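Local coordinates for protein poly(ADP-ribose) glycohydrolase (Thermomonospora curvata, PDB 3SII) that probably hydrolyses the ribose-ribose glycosidic bonds of poly(ADP-ribose), releasing ADP-ribose, at residues A[75-80]-A[252-257]; A[90-95]-A[215-220]. One frame throughout, in Å; residues are numbered along the deposited sequence.

Contact 1: residues A[75-80]-A[252-257]. With A1R (5'-O-[(S)-{[(S)-{[(2R,3R,4S)-3,4-dihydroxypyrrolidin-2-yl]methoxy}(hydroxy)phosphoryl]oxy}(hydroxy)phosphoryl]adenosine), chain B.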
loop_
_atom_site.group_PDB
_atom_site.type_symbol
_atom_site.label_atom_id
_atom_site.label_comp_id
_atom_site.label_asym_id
_atom_site.label_seq_id
_atom_site.Cartn_x
_atom_site.Cartn_y
_atom_site.Cartn_z
ATOM N N LEU A 75 4.961 6.639 2.816
ATOM C CA LEU A 75 6.338 6.382 3.227
ATOM C C LEU A 75 6.812 7.268 4.381
ATOM O O LEU A 75 7.571 6.803 5.234
ATOM C CB LEU A 75 7.281 6.482 2.035
ATOM C CG LEU A 75 7.152 5.303 1.068
ATOM C CD1 LEU A 75 8.164 5.415 -0.058
ATOM C CD2 LEU A 75 7.295 3.974 1.792
ATOM N N ALA A 76 6.371 8.524 4.433
ATOM C CA ALA A 76 6.801 9.386 5.526
ATOM C C ALA A 76 6.262 8.862 6.854
ATOM O O ALA A 76 6.984 8.807 7.858
ATOM C CB ALA A 76 6.348 10.818 5.301
ATOM N N ALA A 77 4.995 8.467 6.860
ATOM C CA ALA A 77 4.418 7.859 8.053
ATOM C C ALA A 77 5.161 6.572 8.442
ATOM O O ALA A 77 5.481 6.356 9.622
ATOM C CB ALA A 77 2.924 7.575 7.843
ATOM N N ALA A 78 5.444 5.716 7.466
ATOM C CA ALA A 78 6.129 4.460 7.759
ATOM C C ALA A 78 7.512 4.724 8.351
ATOM O O ALA A 78 7.928 4.077 9.307
ATOM C CB ALA A 78 6.245 3.612 6.504
ATOM N N ARG A 79 8.204 5.706 7.796
ATOM C CA ARG A 79 9.542 6.050 8.267
ATOM C C ARG A 79 9.522 6.572 9.703
ATOM O O ARG A 79 10.387 6.217 10.516
ATOM C CB ARG A 79 10.160 7.073 7.316
ATOM C CG ARG A 79 11.632 7.328 7.543
ATOM C CD ARG A 79 12.144 8.300 6.503
ATOM N NE ARG A 79 13.549 8.626 6.709
ATOM C CZ ARG A 79 14.166 9.635 6.100
ATOM N NH1 ARG A 79 13.500 10.401 5.245
ATOM N NH2 ARG A 79 15.450 9.873 6.336
ATOM N N ARG A 80 8.537 7.412 10.022
ATOM C CA ARG A 80 8.386 7.933 11.378
ATOM C C ARG A 80 8.144 6.800 12.374
ATOM O O ARG A 80 8.810 6.717 13.412
ATOM C CB ARG A 80 7.243 8.951 11.430
ATOM C CG ARG A 80 6.898 9.434 12.844
ATOM C CD ARG A 80 5.883 10.579 12.837
ATOM N NE ARG A 80 4.622 10.245 12.161
ATOM C CZ ARG A 80 3.536 9.773 12.770
ATOM N NH1 ARG A 80 3.537 9.550 14.080
ATOM N NH2 ARG A 80 2.443 9.518 12.058
ATOM N N HIS A 252 -1.310 0.747 16.683
ATOM C CA HIS A 252 -1.216 2.073 16.105
ATOM C C HIS A 252 -1.642 1.982 14.653
ATOM O O HIS A 252 -1.153 1.136 13.914
ATOM C CB HIS A 252 0.237 2.558 16.185
ATOM C CG HIS A 252 0.435 4.011 15.869
ATOM N ND1 HIS A 252 1.648 4.643 16.047
ATOM C CD2 HIS A 252 -0.411 4.952 15.386
ATOM C CE1 HIS A 252 1.541 5.910 15.691
ATOM N NE2 HIS A 252 0.301 6.126 15.287
ATOM N N VAL A 253 -2.583 2.830 14.261
ATOM C CA VAL A 253 -3.012 2.908 12.874
ATOM C C VAL A 253 -2.920 4.355 12.463
ATOM O O VAL A 253 -3.495 5.229 13.126
ATOM C CB VAL A 253 -4.459 2.429 12.680
ATOM C CG1 VAL A 253 -4.912 2.638 11.224
ATOM C CG2 VAL A 253 -4.599 0.973 13.086
ATOM N N VAL A 254 -2.179 4.617 11.392
ATOM C CA VAL A 254 -2.057 5.967 10.859
ATOM C C VAL A 254 -2.764 6.014 9.516
ATOM O O VAL A 254 -2.502 5.190 8.644
ATOM C CB VAL A 254 -0.584 6.383 10.652
ATOM C CG1 VAL A 254 -0.511 7.804 10.049
ATOM C CG2 VAL A 254 0.195 6.309 11.957
ATOM N N PHE A 255 -3.694 6.952 9.364
ATOM C CA PHE A 255 -4.249 7.245 8.053
ATOM C C PHE A 255 -3.434 8.392 7.501
ATOM O O PHE A 255 -3.654 9.557 7.843
ATOM C CB PHE A 255 -5.739 7.577 8.155
ATOM C CG PHE A 255 -6.573 6.414 8.626
ATOM C CD1 PHE A 255 -6.967 5.424 7.735
ATOM C CD2 PHE A 255 -6.946 6.304 9.953
ATOM C CE1 PHE A 255 -7.731 4.338 8.162
ATOM C CE2 PHE A 255 -7.708 5.221 10.397
ATOM C CZ PHE A 255 -8.100 4.230 9.496
ATOM N N ALA A 256 -2.451 8.038 6.685
ATOM C CA ALA A 256 -1.552 9.011 6.081
ATOM C C ALA A 256 -2.140 9.385 4.732
ATOM O O ALA A 256 -2.131 8.590 3.791
ATOM C CB ALA A 256 -0.155 8.415 5.935
ATOM N N VAL A 257 -2.668 10.601 4.645
ATOM C CA VAL A 257 -3.374 11.036 3.451
ATOM C C VAL A 257 -2.748 12.328 2.929
ATOM O O VAL A 257 -3.003 13.429 3.453
ATOM C CB VAL A 257 -4.869 11.240 3.723
ATOM C CG1 VAL A 257 -5.595 11.492 2.402
ATOM C CG2 VAL A 257 -5.448 10.020 4.451
HETATM N N1 A1R B . 0.724 8.911 0.356
HETATM C C2 A1R B . -0.492 9.056 0.965
HETATM N N3 A1R B . -1.607 9.430 0.279
HETATM C C4 A1R B . -1.402 9.639 -1.010
HETATM C C5 A1R B . -0.218 9.511 -1.733
HETATM C C6 A1R B . 0.867 9.130 -0.969
HETATM N N6 A1R B . 2.162 8.977 -1.553
HETATM N N7 A1R B . -0.428 9.814 -3.073
HETATM C C8 A1R B . -1.737 10.115 -3.165
HETATM N N9 A1R B . -2.381 10.032 -1.944
HETATM C "C1'" A1R B . -3.782 10.258 -1.638
HETATM C "C2'" A1R B . -4.483 11.152 -2.602
HETATM O "O2'" A1R B . -5.433 11.920 -1.945
HETATM C "C3'" A1R B . -5.139 10.214 -3.539
HETATM O "O3'" A1R B . -6.306 10.733 -4.074
HETATM O "O4'" A1R B . -4.477 9.036 -1.656
HETATM C "C4'" A1R B . -5.436 9.037 -2.681
HETATM C "C5'" A1R B . -5.464 7.745 -3.470
HETATM O "O5'" A1R B . -4.250 7.536 -4.121
HETATM P PA A1R B . -4.205 6.799 -5.540
HETATM O O1A A1R B . -2.749 6.474 -5.721
HETATM O O2A A1R B . -4.792 7.577 -6.665
HETATM O O3A A1R B . -4.978 5.438 -5.287
HETATM P PB A1R B . -6.094 4.705 -6.170
HETATM O O1B A1R B . -7.350 5.528 -6.326
HETATM O O2B A1R B . -6.367 3.398 -5.482
HETATM O O5N A1R B . -5.515 4.526 -7.626
HETATM C C5N A1R B . -4.727 3.428 -7.970
HETATM N N4N A1R B . -3.286 4.279 -9.139
HETATM C C1N A1R B . -1.880 3.898 -9.120
HETATM O O2N A1R B . -0.983 1.821 -9.831
HETATM C C2N A1R B . -1.876 2.407 -8.972
HETATM O O3N A1R B . -3.625 2.004 -10.534
HETATM C C3N A1R B . -3.294 2.025 -9.188
HETATM C C4N A1R B . -4.283 3.089 -9.096
#
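The guanidinium of R80 comes obliquely against the methyls of V254, with NH1 near the edge of the H252 ring, a charged group set against an apolar side chain at the outer end of a helix-sheet interface. The interface belongs to the macrodomain fold. Helix 74-84 is the crossover between parallel strands 66-70 and 90-94, and it passes over the two strands that lie between them in the sheet, 252-256 and 214-217. The axes of the helix and strand segments approach to 8.9 Å, their directions 151° apart. Deeper in, the contact is made of small groups: the methyl of A77 points at the strand and meets A256 CB end on at 3.7 Å. A77 CB also reaches V254 CG1, at 4.1 Å, and it also touches V216 of the adjoining strand. R80 gets to V254 by a bent chain. Its CG stands anti to the backbone N (chi1 173°), and the kink at chi3 (57°) turns the end of the chain toward the strand, with NH2 3.9 Å from V254 CG2. The two side chains cross obliquely, and CG1 is almost as close to NH2, at 4.0 Å. NH1 approaches H252 near the plane of the imidazole, 4.5 Å from CE1. What holds the guanidinium here is acidic: NE forms a salt bridge with E72 and NH2 another with E68, whose OE1 also takes a weak hydrogen bond from H252 NE2. This shared carboxylate probably eases the closeness of arginine and histidine. At the other end of the strand the contact borders the adenine pocket, where T74 N hydrogen-bonds to the bound A1R. There the carbonyl oxygen of A256 sits 3.3 Å from adenine C2.

Contact 2: residues A[90-95]-A[215-220]; sequences ACLNFA and LVLGAW. With A1R (5'-O-[(S)-{[(S)-{[(2R,3R,4S)-3,4-dihydroxypyrrolidin-2-yl]methoxy}(hydroxy)phosphoryl]oxy}(hydroxy)phosphoryl]adenosine), chain B.
A90 O accepts the amide of V216 at 2.8 Å, and V216 O accepts that of L92 at 3.0 Å, the latter with a nearly straight N-H...O angle of 171°. CA-H...O contacts from L215 to A90 O and from C91 to V216 O run beside these two bonds. A water 2.9 Å from both L92 O and V216 O spans the gap where the strands begin to part; L92 O is also bonded to NE2 of Q111. Apolar contacts follow the alternation of the pleat. C91 SG rests on V216 CB at 4.0 Å beneath helix 74-84, while A90 CB meets L215 CD2 on the opposite face, where L215 packs on helix 189-209. These are neighbouring parallel strands in the mixed central sheet of the macrodomain, and the loops at their C-terminal ends form the ligand cleft, as is usual for this fold. Aromatic contacts dominate there. L92 CD2 sits over the face of the W220 indole, 3.7 Å from CG, the two side chains crossing at about a right angle, while W220 NE1 bonds to S175 O. F94 CG is anti to its carbonyl carbon (chi1 -54°), which lays the phenyl under the 218-220 turn: W220 CA makes a CH-pi contact over the F94 ring, 3.8 Å from its centroid, and the two aromatic planes meet obliquely at 49°. F94 CZ also lies against G218 C. Replacing F94 with an alanine would probably strip the cover from the backbone of this turn and from W220, opening a gap beside the ligand. Ligand contacts come at the phenyl edge, where F94 CD2 is 3.6 Å from A1R O5', and at A219 O, 3.2 Å from A1R C5'.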
loop_
_atom_site.group_PDB
_atom_site.type_symbol
_atom_site.label_atom_id
_atom_site.label_comp_id
_atom_site.label_asym_id
_atom_site.label_seq_id
_atom_site.Cartn_x
_atom_site.Cartn_y
_atom_site.Cartn_z
ATOM N N ALA A 90 3.433 -2.321 8.737
ATOM C CA ALA A 90 2.810 -2.726 7.471
ATOM C C ALA A 90 2.085 -1.559 6.823
ATOM O O ALA A 90 1.395 -0.790 7.501
ATOM C CB ALA A 90 1.842 -3.884 7.700
ATOM N N CYS A 91 2.230 -1.448 5.505
ATOM C CA CYS A 91 1.639 -0.368 4.735
ATOM C C CYS A 91 0.747 -0.896 3.621
ATOM O O CYS A 91 1.135 -1.809 2.897
ATOM C CB CYS A 91 2.727 0.465 4.060
ATOM S SG CYS A 91 3.927 1.230 5.162
ATOM N N LEU A 92 -0.427 -0.301 3.468
ATOM C CA LEU A 92 -1.311 -0.631 2.362
ATOM C C LEU A 92 -0.834 0.074 1.087
ATOM O O LEU A 92 -0.685 1.293 1.065
ATOM C CB LEU A 92 -2.755 -0.235 2.707
ATOM C CG LEU A 92 -3.808 -0.391 1.606
ATOM C CD1 LEU A 92 -3.857 -1.843 1.091
ATOM C CD2 LEU A 92 -5.182 0.086 2.108
ATOM N N ASN A 93 -0.564 -0.720 0.054
ATOM C CA ASN A 93 -0.264 -0.266 -1.302
ATOM C C ASN A 93 -1.585 -0.151 -2.059
ATOM O O ASN A 93 -2.320 -1.143 -2.173
ATOM C CB ASN A 93 0.661 -1.296 -1.975
ATOM C CG ASN A 93 0.877 -1.016 -3.445
ATOM O OD1 ASN A 93 0.690 0.108 -3.905
ATOM N ND2 ASN A 93 1.256 -2.046 -4.196
ATOM N N PHE A 94 -1.892 1.060 -2.544
ATOM C CA PHE A 94 -3.132 1.318 -3.278
ATOM C C PHE A 94 -2.925 0.804 -4.697
ATOM O O PHE A 94 -2.604 1.562 -5.625
ATOM C CB PHE A 94 -3.464 2.818 -3.306
ATOM C CG PHE A 94 -3.516 3.485 -1.942
ATOM C CD1 PHE A 94 -3.664 2.753 -0.769
ATOM C CD2 PHE A 94 -3.454 4.874 -1.851
ATOM C CE1 PHE A 94 -3.718 3.384 0.468
ATOM C CE2 PHE A 94 -3.516 5.509 -0.621
ATOM C CZ PHE A 94 -3.649 4.762 0.546
ATOM N N ALA A 95 -3.115 -0.498 -4.851
ATOM C CA ALA A 95 -2.529 -1.243 -5.953
ATOM C C ALA A 95 -3.289 -1.168 -7.258
ATOM O O ALA A 95 -4.525 -1.121 -7.281
ATOM C CB ALA A 95 -2.369 -2.698 -5.556
ATOM N N LEU A 215 0.114 -0.031 11.555
ATOM C CA LEU A 215 -0.292 -0.007 10.160
ATOM C C LEU A 215 -0.340 1.394 9.633
ATOM O O LEU A 215 -0.725 2.321 10.349
ATOM C CB LEU A 215 -1.705 -0.551 10.003
ATOM C CG LEU A 215 -2.110 -1.863 10.616
ATOM C CD1 LEU A 215 -3.578 -2.128 10.261
ATOM C CD2 LEU A 215 -1.219 -2.975 10.103
ATOM N N VAL A 216 0.009 1.535 8.361
ATOM C CA VAL A 216 -0.191 2.785 7.641
ATOM C C VAL A 216 -1.236 2.548 6.563
ATOM O O VAL A 216 -1.000 1.784 5.606
ATOM C CB VAL A 216 1.102 3.329 7.033
ATOM C CG1 VAL A 216 0.834 4.640 6.311
ATOM C CG2 VAL A 216 2.156 3.543 8.133
ATOM N N LEU A 217 -2.399 3.167 6.753
ATOM C CA LEU A 217 -3.518 3.079 5.805
ATOM C C LEU A 217 -3.751 4.467 5.197
ATOM O O LEU A 217 -2.956 5.388 5.400
ATOM C CB LEU A 217 -4.782 2.583 6.512
ATOM C CG LEU A 217 -4.598 1.247 7.256
ATOM C CD1 LEU A 217 -5.859 0.905 8.035
ATOM C CD2 LEU A 217 -4.213 0.119 6.303
ATOM N N GLY A 218 -4.833 4.637 4.445
ATOM C CA GLY A 218 -5.081 5.929 3.821
ATOM C C GLY A 218 -6.279 5.868 2.902
ATOM O O GLY A 218 -7.134 4.975 3.055
ATOM N N ALA A 219 -6.328 6.807 1.959
ATOM C CA ALA A 219 -7.470 6.988 1.058
ATOM C C ALA A 219 -7.421 6.036 -0.134
ATOM O O ALA A 219 -7.450 6.444 -1.302
ATOM C CB ALA A 219 -7.564 8.453 0.601
ATOM N N TRP A 220 -7.308 4.758 0.203
ATOM C CA TRP A 220 -7.348 3.637 -0.722
ATOM C C TRP A 220 -8.436 3.815 -1.780
ATOM O O TRP A 220 -9.609 3.995 -1.451
ATOM C CB TRP A 220 -7.641 2.408 0.132
ATOM C CG TRP A 220 -7.550 1.047 -0.510
ATOM C CD1 TRP A 220 -6.622 0.590 -1.416
ATOM C CD2 TRP A 220 -8.436 -0.041 -0.257
ATOM N NE1 TRP A 220 -6.882 -0.732 -1.724
ATOM C CE2 TRP A 220 -7.987 -1.138 -1.019
ATOM C CE3 TRP A 220 -9.564 -0.199 0.566
ATOM C CZ2 TRP A 220 -8.639 -2.375 -1.003
ATOM C CZ3 TRP A 220 -10.209 -1.417 0.580
ATOM C CH2 TRP A 220 -9.745 -2.493 -0.194
HETATM N N1 A1R B . 0.724 8.911 0.356
HETATM C C2 A1R B . -0.492 9.056 0.965
HETATM N N3 A1R B . -1.607 9.430 0.279
HETATM C C4 A1R B . -1.402 9.639 -1.010
HETATM C C5 A1R B . -0.218 9.511 -1.733
HETATM C C6 A1R B . 0.867 9.130 -0.969
HETATM N N6 A1R B . 2.162 8.977 -1.553
HETATM N N7 A1R B . -0.428 9.814 -3.073
HETATM C C8 A1R B . -1.737 10.115 -3.165
HETATM N N9 A1R B . -2.381 10.032 -1.944
HETATM C "C1'" A1R B . -3.782 10.258 -1.638
HETATM C "C2'" A1R B . -4.483 11.152 -2.602
HETATM O "O2'" A1R B . -5.433 11.920 -1.945
HETATM C "C3'" A1R B . -5.139 10.214 -3.539
HETATM O "O3'" A1R B . -6.306 10.733 -4.074
HETATM O "O4'" A1R B . -4.477 9.036 -1.656
HETATM C "C4'" A1R B . -5.436 9.037 -2.681
HETATM C "C5'" A1R B . -5.464 7.745 -3.470
HETATM O "O5'" A1R B . -4.250 7.536 -4.121
HETATM P PA A1R B . -4.205 6.799 -5.540
HETATM O O1A A1R B . -2.749 6.474 -5.721
HETATM O O2A A1R B . -4.792 7.577 -6.665
HETATM O O3A A1R B . -4.978 5.438 -5.287
HETATM P PB A1R B . -6.094 4.705 -6.170
HETATM O O1B A1R B . -7.350 5.528 -6.326
HETATM O O2B A1R B . -6.367 3.398 -5.482
HETATM O O5N A1R B . -5.515 4.526 -7.626
HETATM C C5N A1R B . -4.727 3.428 -7.970
HETATM N N4N A1R B . -3.286 4.279 -9.139
HETATM C C1N A1R B . -1.880 3.898 -9.120
HETATM O O2N A1R B . -0.983 1.821 -9.831
HETATM C C2N A1R B . -1.876 2.407 -8.972
HETATM O O3N A1R B . -3.625 2.004 -10.534
HETATM C C3N A1R B . -3.294 2.025 -9.188
HETATM C C4N A1R B . -4.283 3.089 -9.096
HETATM O O HOH W 1 -1.484 3.187 3.145
#

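The centres of contacts 1 and 2 lie about 9 Å apart, and both reach the same mixed sheet. Along the chain contact 2 is nested inside the loop closed by contact 1: helix 74-84 leads into strand 90-94, then strand 214-217 is laid beside it, and strand 252-256 comes last, next to 214-217. Probable backbone hydrogen bonds from V254 N to L215 O and from L217 N to V254 O join the two contacts, and A78 CB packs on C91 SG where the helix covers the sheet. Both touch A1R, contact 1 at its adenine, contact 2 at its ribose, diphosphate and pyrrolidine, so together they line successive parts of one ligand cleft.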